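Long-range contacts in beta-glucoside phosphorylase BglX (PDB 5VQE), which probably catalyses the phosphorolysis of beta-glucosides, cleaving the glycosidic bond with inorganic phosphate: residues P158-R163 with V478-T484; P196-V200 with S210-L214; D389-T393 with I527-T531; P514-V518 with V556-A560. All coordinates share one frame; numbering follows the deposited sequence.

Contact 1 of 4, residues P158-R163 with V478-T484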
loop_
_atom_site.group_PDB
_atom_site.type_symbol
_atom_site.label_atom_id
_atom_site.label_comp_id
_atom_site.label_asym_id
_atom_site.label_seq_id
_atom_site.Cartn_x
_atom_site.Cartn_y
_atom_site.Cartn_z
ATOM N N PRO A 158 5.828 10.921 -3.673
ATOM C CA PRO A 158 6.363 10.135 -2.556
ATOM C C PRO A 158 5.462 9.021 -2.054
ATOM O O PRO A 158 5.926 8.202 -1.250
ATOM C CB PRO A 158 6.530 11.198 -1.461
ATOM C CG PRO A 158 5.381 12.104 -1.694
ATOM C CD PRO A 158 5.227 12.183 -3.200
ATOM N N ILE A 159 4.199 8.978 -2.473
ATOM C CA ILE A 159 3.219 8.063 -1.901
ATOM C C ILE A 159 2.810 6.976 -2.879
ATOM O O ILE A 159 2.014 6.095 -2.518
ATOM C CB ILE A 159 1.988 8.834 -1.376
ATOM C CG1 ILE A 159 1.203 8.011 -0.353
ATOM C CG2 ILE A 159 1.073 9.282 -2.513
ATOM C CD1 ILE A 159 1.936 7.792 0.956
ATOM N N THR A 160 3.357 6.988 -4.097
ATOM C CA THR A 160 3.199 5.887 -5.037
ATOM C C THR A 160 4.466 5.036 -5.008
ATOM O O THR A 160 4.639 4.220 -4.099
ATOM C CB THR A 160 2.893 6.430 -6.432
ATOM O OG1 THR A 160 3.799 7.496 -6.751
ATOM C CG2 THR A 160 1.456 6.964 -6.477
ATOM N N ASN A 161 5.371 5.235 -5.961
ATOM C CA ASN A 161 6.744 4.709 -5.863
ATOM C C ASN A 161 6.673 3.191 -5.717
ATOM O O ASN A 161 5.945 2.537 -6.484
ATOM C CB ASN A 161 7.442 5.444 -4.725
ATOM C CG ASN A 161 8.949 5.364 -4.818
ATOM O OD1 ASN A 161 9.595 4.569 -4.121
ATOM N ND2 ASN A 161 9.524 6.189 -5.686
ATOM N N VAL A 162 7.366 2.590 -4.748
ATOM C CA VAL A 162 7.424 1.136 -4.660
ATOM C C VAL A 162 6.105 0.503 -4.253
ATOM O O VAL A 162 5.997 -0.722 -4.287
ATOM C CB VAL A 162 8.514 0.668 -3.671
ATOM C CG1 VAL A 162 9.889 1.077 -4.167
ATOM C CG2 VAL A 162 8.260 1.188 -2.267
ATOM N N ARG A 163 5.100 1.290 -3.859
ATOM C CA ARG A 163 3.791 0.718 -3.564
ATOM C C ARG A 163 3.048 0.301 -4.825
ATOM O O ARG A 163 2.030 -0.397 -4.723
ATOM C CB ARG A 163 2.939 1.712 -2.771
ATOM C CG ARG A 163 3.492 2.053 -1.386
ATOM C CD ARG A 163 2.664 3.147 -0.733
ATOM N NE ARG A 163 1.398 2.657 -0.198
ATOM C CZ ARG A 163 0.330 3.420 0.015
ATOM N NH1 ARG A 163 0.364 4.718 -0.276
ATOM N NH2 ARG A 163 -0.777 2.885 0.505
ATOM N N VAL A 478 8.410 4.860 1.734
ATOM C CA VAL A 478 7.154 5.593 1.731
ATOM C C VAL A 478 6.586 5.634 3.142
ATOM O O VAL A 478 6.656 4.650 3.894
ATOM C CB VAL A 478 6.149 4.947 0.763
ATOM C CG1 VAL A 478 4.812 5.665 0.856
ATOM C CG2 VAL A 478 6.674 4.967 -0.668
ATOM N N SER A 479 5.995 6.769 3.502
ATOM C CA SER A 479 5.293 6.877 4.774
ATOM C C SER A 479 4.370 8.086 4.727
ATOM O O SER A 479 4.772 9.161 4.268
ATOM C CB SER A 479 6.277 6.993 5.945
ATOM O OG SER A 479 5.635 6.696 7.170
ATOM N N SER A 480 3.136 7.898 5.201
ATOM C CA SER A 480 2.140 8.961 5.236
ATOM C C SER A 480 2.736 10.266 5.752
ATOM O O SER A 480 3.481 10.281 6.736
ATOM C CB SER A 480 0.971 8.543 6.133
ATOM O OG SER A 480 0.357 7.352 5.669
ATOM N N ASN A 481 2.398 11.363 5.070
ATOM C CA ASN A 481 2.686 12.734 5.495
ATOM C C ASN A 481 4.134 13.145 5.268
ATOM O O ASN A 481 4.611 14.098 5.897
ATOM C CB ASN A 481 2.316 12.957 6.967
ATOM C CG ASN A 481 0.842 12.711 7.239
ATOM O OD1 ASN A 481 -0.009 13.533 6.897
ATOM N ND2 ASN A 481 0.532 11.578 7.855
ATOM N N GLN A 482 4.854 12.461 4.383
ATOM C CA GLN A 482 6.141 12.934 3.893
ATOM C C GLN A 482 5.919 13.615 2.550
ATOM O O GLN A 482 5.206 13.083 1.692
ATOM C CB GLN A 482 7.136 11.781 3.749
ATOM C CG GLN A 482 7.429 11.064 5.058
ATOM C CD GLN A 482 8.233 9.785 4.873
ATOM O OE1 GLN A 482 8.178 9.143 3.819
ATOM N NE2 GLN A 482 8.987 9.408 5.904
ATOM N N THR A 483 6.506 14.798 2.375
ATOM C CA THR A 483 6.422 15.472 1.088
ATOM C C THR A 483 7.553 15.061 0.154
ATOM O O THR A 483 7.511 15.406 -1.031
ATOM C CB THR A 483 6.414 17.006 1.258
ATOM O OG1 THR A 483 7.741 17.531 1.141
ATOM C CG2 THR A 483 5.811 17.420 2.605
ATOM N N THR A 484 8.539 14.314 0.651
ATOM C CA THR A 484 9.599 13.788 -0.194
ATOM C C THR A 484 10.116 12.468 0.366
ATOM O O THR A 484 10.110 12.239 1.579
ATOM C CB THR A 484 10.769 14.775 -0.329
ATOM O OG1 THR A 484 11.500 14.483 -1.526
ATOM C CG2 THR A 484 11.723 14.693 0.875
HETATM O O HOH W 1 6.074 8.764 1.679
#

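Contact 2 of 4, residues P196-V200 with S210-L214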
loop_
_atom_site.group_PDB
_atom_site.type_symbol
_atom_site.label_atom_id
_atom_site.label_comp_id
_atom_site.label_asym_id
_atom_site.label_seq_id
_atom_site.Cartn_x
_atom_site.Cartn_y
_atom_site.Cartn_z
ATOM N N PRO A 196 -9.491 8.310 -8.160
ATOM C CA PRO A 196 -9.355 8.089 -9.602
ATOM C C PRO A 196 -7.937 7.899 -10.130
ATOM O O PRO A 196 -7.765 7.860 -11.350
ATOM C CB PRO A 196 -9.965 9.369 -10.185
ATOM C CG PRO A 196 -9.571 10.401 -9.228
ATOM C CD PRO A 196 -9.754 9.728 -7.873
ATOM N N GLY A 197 -6.945 7.802 -9.248
ATOM C CA GLY A 197 -5.627 7.377 -9.667
ATOM C C GLY A 197 -4.491 8.258 -9.208
ATOM O O GLY A 197 -4.328 9.382 -9.693
ATOM N N ASP A 198 -3.672 7.756 -8.289
ATOM C CA ASP A 198 -2.479 8.495 -7.930
ATOM C C ASP A 198 -1.370 8.227 -8.948
ATOM O O ASP A 198 -1.436 7.295 -9.761
ATOM C CB ASP A 198 -2.016 8.135 -6.521
ATOM C CG ASP A 198 -1.410 9.325 -5.794
ATOM O OD1 ASP A 198 -0.919 10.250 -6.483
ATOM O OD2 ASP A 198 -1.451 9.354 -4.545
ATOM N N GLY A 199 -0.343 9.076 -8.906
ATOM C CA GLY A 199 0.850 8.896 -9.705
ATOM C C GLY A 199 1.074 9.931 -10.790
ATOM O O GLY A 199 2.144 9.916 -11.409
ATOM N N VAL A 200 0.109 10.812 -11.059
ATOM C CA VAL A 200 0.302 11.898 -12.022
ATOM C C VAL A 200 0.906 13.120 -11.343
ATOM O O VAL A 200 1.920 13.659 -11.788
ATOM C CB VAL A 200 -1.043 12.237 -12.705
ATOM C CG1 VAL A 200 -0.890 13.394 -13.670
ATOM C CG2 VAL A 200 -1.589 11.017 -13.441
ATOM N N SER A 210 -4.549 16.109 -3.878
ATOM C CA SER A 210 -3.690 16.052 -5.048
ATOM C C SER A 210 -4.541 15.881 -6.309
ATOM O O SER A 210 -5.739 15.588 -6.250
ATOM C CB SER A 210 -2.658 14.934 -4.894
ATOM O OG SER A 210 -3.263 13.659 -4.824
ATOM N N VAL A 211 -3.920 16.103 -7.465
ATOM C CA VAL A 211 -4.661 16.324 -8.705
ATOM C C VAL A 211 -4.101 15.436 -9.806
ATOM O O VAL A 211 -2.913 15.528 -10.148
ATOM C CB VAL A 211 -4.622 17.801 -9.133
ATOM C CG1 VAL A 211 -5.499 18.036 -10.356
ATOM C CG2 VAL A 211 -5.081 18.683 -7.993
ATOM N N ASN A 212 -4.959 14.583 -10.364
ATOM C CA ASN A 212 -4.691 13.847 -11.599
ATOM C C ASN A 212 -5.150 14.746 -12.745
ATOM O O ASN A 212 -6.349 14.898 -12.990
ATOM C CB ASN A 212 -5.421 12.505 -11.565
ATOM C CG ASN A 212 -5.135 11.635 -12.769
ATOM O OD1 ASN A 212 -5.042 12.114 -13.897
ATOM N ND2 ASN A 212 -5.007 10.330 -12.531
ATOM N N ASN A 213 -4.197 15.386 -13.429
ATOM C CA ASN A 213 -4.511 16.445 -14.382
ATOM C C ASN A 213 -4.393 15.990 -15.834
ATOM O O ASN A 213 -4.313 16.828 -16.744
ATOM C CB ASN A 213 -3.621 17.663 -14.125
ATOM C CG ASN A 213 -2.168 17.415 -14.461
ATOM O OD1 ASN A 213 -1.644 16.321 -14.257
ATOM N ND2 ASN A 213 -1.503 18.439 -14.984
ATOM N N LEU A 214 -4.376 14.684 -16.071
ATOM C CA LEU A 214 -4.463 14.183 -17.433
ATOM C C LEU A 214 -5.738 14.706 -18.092
ATOM O O LEU A 214 -6.727 15.023 -17.425
ATOM C CB LEU A 214 -4.449 12.652 -17.439
ATOM C CG LEU A 214 -3.198 11.955 -16.882
ATOM C CD1 LEU A 214 -3.373 10.434 -16.918
ATOM C CD2 LEU A 214 -1.945 12.355 -17.657
HETATM O O HOH W 2 -2.294 12.407 -7.178
HETATM O O HOH W 3 -1.613 11.914 -3.645
HETATM O O HOH W 4 0.984 16.301 -12.697
#

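Contact 3 of 4, residues D389-T393 with I527-T531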
loop_
_atom_site.group_PDB
_atom_site.type_symbol
_atom_site.label_atom_id
_atom_site.label_comp_id
_atom_site.label_asym_id
_atom_site.label_seq_id
_atom_site.Cartn_x
_atom_site.Cartn_y
_atom_site.Cartn_z
ATOM N N ASP A 389 15.463 -13.019 -5.384
ATOM C CA ASP A 389 16.358 -13.527 -6.415
ATOM C C ASP A 389 15.966 -12.998 -7.790
ATOM O O ASP A 389 16.831 -12.631 -8.592
ATOM C CB ASP A 389 16.345 -15.057 -6.402
ATOM C CG ASP A 389 17.272 -15.665 -7.445
ATOM O OD1 ASP A 389 18.123 -14.943 -8.011
ATOM O OD2 ASP A 389 17.130 -16.875 -7.720
ATOM N N GLU A 390 14.666 -12.928 -8.076
ATOM C CA GLU A 390 14.217 -12.528 -9.402
ATOM C C GLU A 390 14.100 -11.021 -9.574
ATOM O O GLU A 390 14.053 -10.554 -10.716
ATOM C CB GLU A 390 12.856 -13.155 -9.723
ATOM C CG GLU A 390 12.819 -14.686 -9.718
ATOM C CD GLU A 390 13.585 -15.331 -10.879
ATOM O OE1 GLU A 390 13.811 -14.665 -11.921
ATOM O OE2 GLU A 390 13.969 -16.519 -10.749
ATOM N N SER A 391 14.059 -10.256 -8.483
ATOM C CA SER A 391 13.703 -8.842 -8.567
ATOM C C SER A 391 14.908 -7.915 -8.697
ATOM O O SER A 391 14.836 -6.907 -9.414
ATOM C CB SER A 391 12.880 -8.434 -7.341
ATOM O OG SER A 391 13.671 -8.419 -6.168
ATOM N N ILE A 392 16.015 -8.218 -8.015
ATOM C CA ILE A 392 17.090 -7.242 -7.893
ATOM C C ILE A 392 17.621 -6.897 -9.275
ATOM O O ILE A 392 17.880 -7.781 -10.102
ATOM C CB ILE A 392 18.185 -7.772 -6.956
ATOM C CG1 ILE A 392 17.589 -7.995 -5.566
ATOM C CG2 ILE A 392 19.361 -6.780 -6.883
ATOM C CD1 ILE A 392 18.556 -8.565 -4.545
ATOM N N THR A 393 17.778 -5.597 -9.536
ATOM C CA THR A 393 17.973 -5.083 -10.887
ATOM C C THR A 393 19.296 -4.343 -10.980
ATOM O O THR A 393 19.515 -3.365 -10.259
ATOM C CB THR A 393 16.829 -4.148 -11.287
ATOM O OG1 THR A 393 15.576 -4.820 -11.111
ATOM C CG2 THR A 393 16.979 -3.714 -12.733
ATOM N N ILE A 527 22.235 -0.259 -8.364
ATOM C CA ILE A 527 21.365 -1.431 -8.314
ATOM C C ILE A 527 20.105 -1.067 -7.538
ATOM O O ILE A 527 20.182 -0.469 -6.459
ATOM C CB ILE A 527 22.067 -2.641 -7.662
ATOM C CG1 ILE A 527 23.277 -3.072 -8.498
ATOM C CG2 ILE A 527 21.107 -3.829 -7.536
ATOM C CD1 ILE A 527 24.288 -3.901 -7.738
ATOM N N ASN A 528 18.951 -1.436 -8.083
ATOM C CA ASN A 528 17.671 -1.280 -7.403
ATOM C C ASN A 528 17.228 -2.632 -6.857
ATOM O O ASN A 528 17.160 -3.611 -7.605
ATOM C CB ASN A 528 16.609 -0.735 -8.356
ATOM C CG ASN A 528 16.590 0.779 -8.417
ATOM O OD1 ASN A 528 16.956 1.459 -7.458
ATOM N ND2 ASN A 528 16.130 1.316 -9.541
ATOM N N ALA A 529 16.909 -2.672 -5.558
ATOM C CA ALA A 529 16.393 -3.868 -4.912
ATOM C C ALA A 529 14.956 -3.727 -4.415
ATOM O O ALA A 529 14.343 -4.743 -4.070
ATOM C CB ALA A 529 17.297 -4.261 -3.737
ATOM N N TYR A 530 14.427 -2.500 -4.330
ATOM C CA TYR A 530 13.004 -2.204 -4.125
ATOM C C TYR A 530 12.476 -2.518 -2.729
ATOM O O TYR A 530 11.435 -1.982 -2.329
ATOM C CB TYR A 530 12.136 -2.956 -5.135
ATOM C CG TYR A 530 12.594 -2.887 -6.570
ATOM C CD1 TYR A 530 12.419 -1.736 -7.324
ATOM C CD2 TYR A 530 13.176 -3.990 -7.182
ATOM C CE1 TYR A 530 12.830 -1.672 -8.639
ATOM C CE2 TYR A 530 13.588 -3.941 -8.494
ATOM C CZ TYR A 530 13.416 -2.779 -9.221
ATOM O OH TYR A 530 13.824 -2.727 -10.533
ATOM N N THR A 531 13.147 -3.402 -1.991
ATOM C CA THR A 531 12.676 -3.856 -0.690
ATOM C C THR A 531 13.847 -3.993 0.265
ATOM O O THR A 531 14.878 -4.559 -0.102
ATOM C CB THR A 531 11.978 -5.216 -0.803
ATOM O OG1 THR A 531 10.956 -5.158 -1.808
ATOM C CG2 THR A 531 11.378 -5.623 0.523
#

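Contact 4 of 4, residues P514-V518 with V556-A560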
loop_
_atom_site.group_PDB
_atom_site.type_symbol
_atom_site.label_atom_id
_atom_site.label_comp_id
_atom_site.label_asym_id
_atom_site.label_seq_id
_atom_site.Cartn_x
_atom_site.Cartn_y
_atom_site.Cartn_z
ATOM N N PRO A 514 13.337 3.602 -6.421
ATOM C CA PRO A 514 14.105 3.220 -7.613
ATOM C C PRO A 514 14.708 4.390 -8.373
ATOM O O PRO A 514 15.406 4.162 -9.366
ATOM C CB PRO A 514 13.053 2.513 -8.474
ATOM C CG PRO A 514 11.799 3.271 -8.134
ATOM C CD PRO A 514 11.885 3.538 -6.668
ATOM N N TYR A 515 14.470 5.625 -7.936
ATOM C CA TYR A 515 14.853 6.809 -8.698
ATOM C C TYR A 515 16.054 7.540 -8.110
ATOM O O TYR A 515 16.262 8.716 -8.428
ATOM C CB TYR A 515 13.673 7.774 -8.786
ATOM C CG TYR A 515 12.447 7.174 -9.431
ATOM C CD1 TYR A 515 11.277 7.013 -8.717
ATOM C CD2 TYR A 515 12.473 6.753 -10.751
ATOM C CE1 TYR A 515 10.155 6.467 -9.306
ATOM C CE2 TYR A 515 11.365 6.208 -11.346
ATOM C CZ TYR A 515 10.207 6.064 -10.621
ATOM O OH TYR A 515 9.099 5.502 -11.220
ATOM N N HIS A 516 16.858 6.885 -7.265
ATOM C CA HIS A 516 17.910 7.622 -6.565
ATOM C C HIS A 516 19.008 8.123 -7.496
ATOM O O HIS A 516 19.780 9.001 -7.096
ATOM C CB HIS A 516 18.518 6.768 -5.456
ATOM C CG HIS A 516 17.712 6.754 -4.198
ATOM N ND1 HIS A 516 17.116 7.884 -3.681
ATOM C CD2 HIS A 516 17.400 5.744 -3.354
ATOM C CE1 HIS A 516 16.473 7.570 -2.570
ATOM N NE2 HIS A 516 16.634 6.277 -2.346
ATOM N N LEU A 517 19.100 7.619 -8.728
ATOM C CA LEU A 517 20.015 8.245 -9.672
ATOM C C LEU A 517 19.695 9.724 -9.885
ATOM O O LEU A 517 20.535 10.447 -10.432
ATOM C CB LEU A 517 19.995 7.498 -11.004
ATOM C CG LEU A 517 20.779 6.178 -11.045
ATOM C CD1 LEU A 517 20.523 5.432 -12.341
ATOM C CD2 LEU A 517 22.296 6.393 -10.859
ATOM N N VAL A 518 18.508 10.182 -9.466
ATOM C CA VAL A 518 18.184 11.609 -9.490
ATOM C C VAL A 518 19.158 12.391 -8.621
ATOM O O VAL A 518 19.585 13.497 -8.976
ATOM C CB VAL A 518 16.729 11.829 -9.025
ATOM C CG1 VAL A 518 16.475 13.300 -8.665
ATOM C CG2 VAL A 518 15.751 11.375 -10.094
ATOM N N VAL A 556 9.953 0.471 -14.281
ATOM C CA VAL A 556 9.858 1.918 -14.263
ATOM C C VAL A 556 11.125 2.413 -14.961
ATOM O O VAL A 556 12.077 1.653 -15.141
ATOM C CB VAL A 556 9.745 2.370 -12.787
ATOM C CG1 VAL A 556 10.799 3.354 -12.415
ATOM C CG2 VAL A 556 8.339 2.833 -12.459
ATOM N N ASP A 557 11.132 3.677 -15.387
ATOM C CA ASP A 557 12.362 4.263 -15.924
ATOM C C ASP A 557 13.210 4.779 -14.770
ATOM O O ASP A 557 12.902 5.840 -14.214
ATOM C CB ASP A 557 12.074 5.411 -16.895
ATOM C CG ASP A 557 13.346 6.081 -17.405
ATOM O OD1 ASP A 557 14.434 5.465 -17.320
ATOM O OD2 ASP A 557 13.262 7.235 -17.883
ATOM N N PRO A 558 14.281 4.078 -14.378
ATOM C CA PRO A 558 15.040 4.518 -13.196
ATOM C C PRO A 558 15.793 5.811 -13.412
ATOM O O PRO A 558 16.204 6.442 -12.427
ATOM C CB PRO A 558 15.997 3.348 -12.930
ATOM C CG PRO A 558 16.139 2.669 -14.238
ATOM C CD PRO A 558 14.852 2.864 -14.981
ATOM N N PHE A 559 15.974 6.235 -14.659
ATOM C CA PHE A 559 16.703 7.465 -14.930
ATOM C C PHE A 559 15.822 8.702 -14.842
ATOM O O PHE A 559 16.351 9.812 -14.720
ATOM C CB PHE A 559 17.368 7.352 -16.301
ATOM C CG PHE A 559 18.301 6.180 -16.401
ATOM C CD1 PHE A 559 19.604 6.278 -15.943
ATOM C CD2 PHE A 559 17.864 4.969 -16.902
ATOM C CE1 PHE A 559 20.460 5.199 -16.013
ATOM C CE2 PHE A 559 18.715 3.885 -16.975
ATOM C CZ PHE A 559 20.017 4.001 -16.530
ATOM N N ALA A 560 14.501 8.537 -14.870
ATOM C CA ALA A 560 13.568 9.642 -14.658
ATOM C C ALA A 560 13.870 10.802 -15.605
ATOM O O ALA A 560 13.934 11.967 -15.207
ATOM C CB ALA A 560 13.599 10.101 -13.197
HETATM O O HOH W 5 17.510 5.625 -10.262
#

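Contact 1 of 4, residues P158-R163 with V478-T484
The guanidinium group of Arg163 is gripped by three acceptors, while the aliphatic chain behind it lies across Val478, CD standing 3.7 Å from CG1. Its NH1 reaches back to the carbonyl O of Ile159 at 3.1 Å, coming in the carbonyl plane although the oxygen sits 24° off the guanidinium plane. NE forms a salt bridge with Glu94, and NH2 bonds O3 of the bound 2-deoxy-2-fluoroglucose; Lys193 and His194 also touch this side chain. The bend at chi3 (77°) lets one chain serve both the valine and the sugar. The puckered ring of Pro158 turns CG to the other end of the loop, 3.5 Å from Gln482 O.

Between these lies Val478, a branched side chain whose two methyls can meet a carbonyl oxygen and two side chains at once. Both sit against the carbonyl O of Pro158, CG2 at 3.4 Å, and CG1 also meets Ile159 CD1 at 3.6 Å, the two side chains crossing at about a right angle. One water bridges the backbones: Ser479 N donates to it at 2.7 Å, and it lies 3.0 Å from Pro158 O. Ser479 to Gln482 then form a type II beta turn.

An alanine in place of Arg163 would probably leave Glu94 without its charged mate, the sugar O3 without this donor, and a gap beside Val478. The contact thus combines apolar packing round Val478 and a water between backbones with a charged group whose own chain takes part in the packing, so that a loop from beyond the barrel backs a sugar-binding arginine.

Contact 2 of 4, residues P196-V200 with S210-L214
Ser210 meets Asp198 through two waters, its OG and the carboxylate being too far apart for a direct bond. The first water donates to Ser210 OG and to Asp198 OD1; the second donates to Asp198 OD2 at 2.7 Å and accepts from Ser210 OG at 2.7 Å. A hydroxyl suits this place, since it can accept from one water and donate to the other. OD1 is also bonded by Gly199 N at 2.8 Å and by Asn157, which steadies the carboxylate.

Val211 turns away from the facing loop, its N held by Asp201, and with Ser210 it makes a short strand parallel to 237-244. This belongs to the barrel of the glycoside hydrolase family 3 N-terminal domain, in which the loop 196-200 follows the strand bearing Lys193 and His194 of the sugar pocket and starts with a cis peptide bond before Pro196.

Asn212 makes the direct polar link. With CG opposite the backbone N (chi1 -177°), its amide reaches Gly197, where ND2 donates to the carbonyl O at 3.1 Å with an N-H...O angle of 154°, 18° out of the amide plane. Its OD1 accepts from Gln245. Gly197 has backbone angles that call for glycine, and a CB there would crowd ND2. Val200 crosses the asparagine at about a right angle, CG2 lying 3.6 Å from ND2.

Asn213, more exposed, shares a water with the carbonyl O of Val200, OD1 accepting at 3.1 Å and the link to Val200 being weak. Leu214 closes the row, CG packing 3.9 Å from Val200 CG2.

Contact 3 of 4, residues D389-T393 with I527-T531
Thr393 and Asn528 face each other as an antiparallel hydrogen-bonded pair, and each backbone satisfies the other. Thr393 N donates to Asn528 O at 2.8 Å with an N-H...O angle of 160°, while Asn528 N returns a bond of 3.0 Å to Thr393 O.

The side chain of Thr393 does a second job. Its OG1, beside the backbone N (chi1 -54°), donates to the carbonyl O of Ser391 at 2.8 Å, close to the direction of that C=O bond, and so occupies an acceptor at the end of helix 378-391. The hydroxyl of Tyr530 comes to 2.8 Å from the same OG1. Ser391 O also lies in the plane of the tyrosine ring at its edge, 3.3 Å from CE2, so the ring is set against one helix-end carbonyl. A valine in place of Thr393 would probably leave Ser391 O without this donor and take from Tyr530 OH the hydroxyl now beside it.

Asn528 sends its ND2 to Pro514 O, outside the pair. Ser391 OG makes weak bonds back to the carbonyls of Ile387 and Ala388, a common fate for a serine in a helix, and the backbone of Ile392 hydrogen-bonds that of Gly552.

Apolar contacts complete the join: Ile392 CG2 presses on Ile527 CG2 at 3.5 Å, tighter than usual, and Ile392 CG1 rests on Ala529 CB at 4.2 Å. Here a helix runs straight into an edge strand, 393-397, antiparallel to 525-528 in a mixed six-stranded sheet, consistent with the alpha/beta sandwich domain of family 3 enzymes.

Contact 4 of 4, residues P514-V518 with V556-A560
A single water ties Pro514 to Pro558, donating to both carbonyl oxygens at 2.7 Å and accepting from Leu517 N at 3.0 Å. It gives both carbonyl oxygens a donor and Leu517 N an acceptor, joining the two segments where no direct bond does so. Beside the water, Pro558 CB packs 3.7 Å from Pro514 O.

Tyr515 lies across the turn formed by the facing residues. The ring carries Pro514 CG against one face, and in its plane at the edge it meets Asp557 O, 3.3 Å from CE2. The hydroxyl is hydrogen-bonded to Asp152, so a tyrosine suits this place by having polar and flat parts at once.

The segment 556-560 makes a type I beta turn from Asp557 to Ala560, with Ala560 N on Asp557 O. Asp557 adds an Asx turn, OD1 accepting from Phe559 N at 3.2 Å, from well above the carboxylate plane. Aspartate fits because its short side chain can reach a backbone N two residues on. The turn packs against the loop between strands 506-510 and 525-528 of the mixed sheet.

Phe559 lies alongside Leu517, both pointing the same way, with CD1 of the leucine 3.7 Å from CE1 of the ring; Val395 touches both. At the outer end Val518 CG2 rests 4.0 Å from Ala560 CB, a small side chain there leaving the turn close to the 3-10 segment.

Overall arrangement
Contacts 2 and 3 are buried, while contacts 1 and 4 are partly exposed. Contact 2 stays within the barrel, contact 3 within the mixed sheet and its flanking helix; contact 1 joins the two, and contact 4 packs the loop after strand 506-510 on the C-terminal loop. Their chemistry follows: contact 3 relies on direct strand bonds and tight apolar packing, contact 2 on an asparagine and waters, contacts 1 and 4 on a water amid apolar side chains, contact 1 adding an arginine of the sugar pocket. Contact 1 touches all three others: Ile159 meets Asp198, Val162 meets Tyr530, and Asn161 meets Pro514 and Tyr515. Contact 2 touches neither contact 3 nor contact 4.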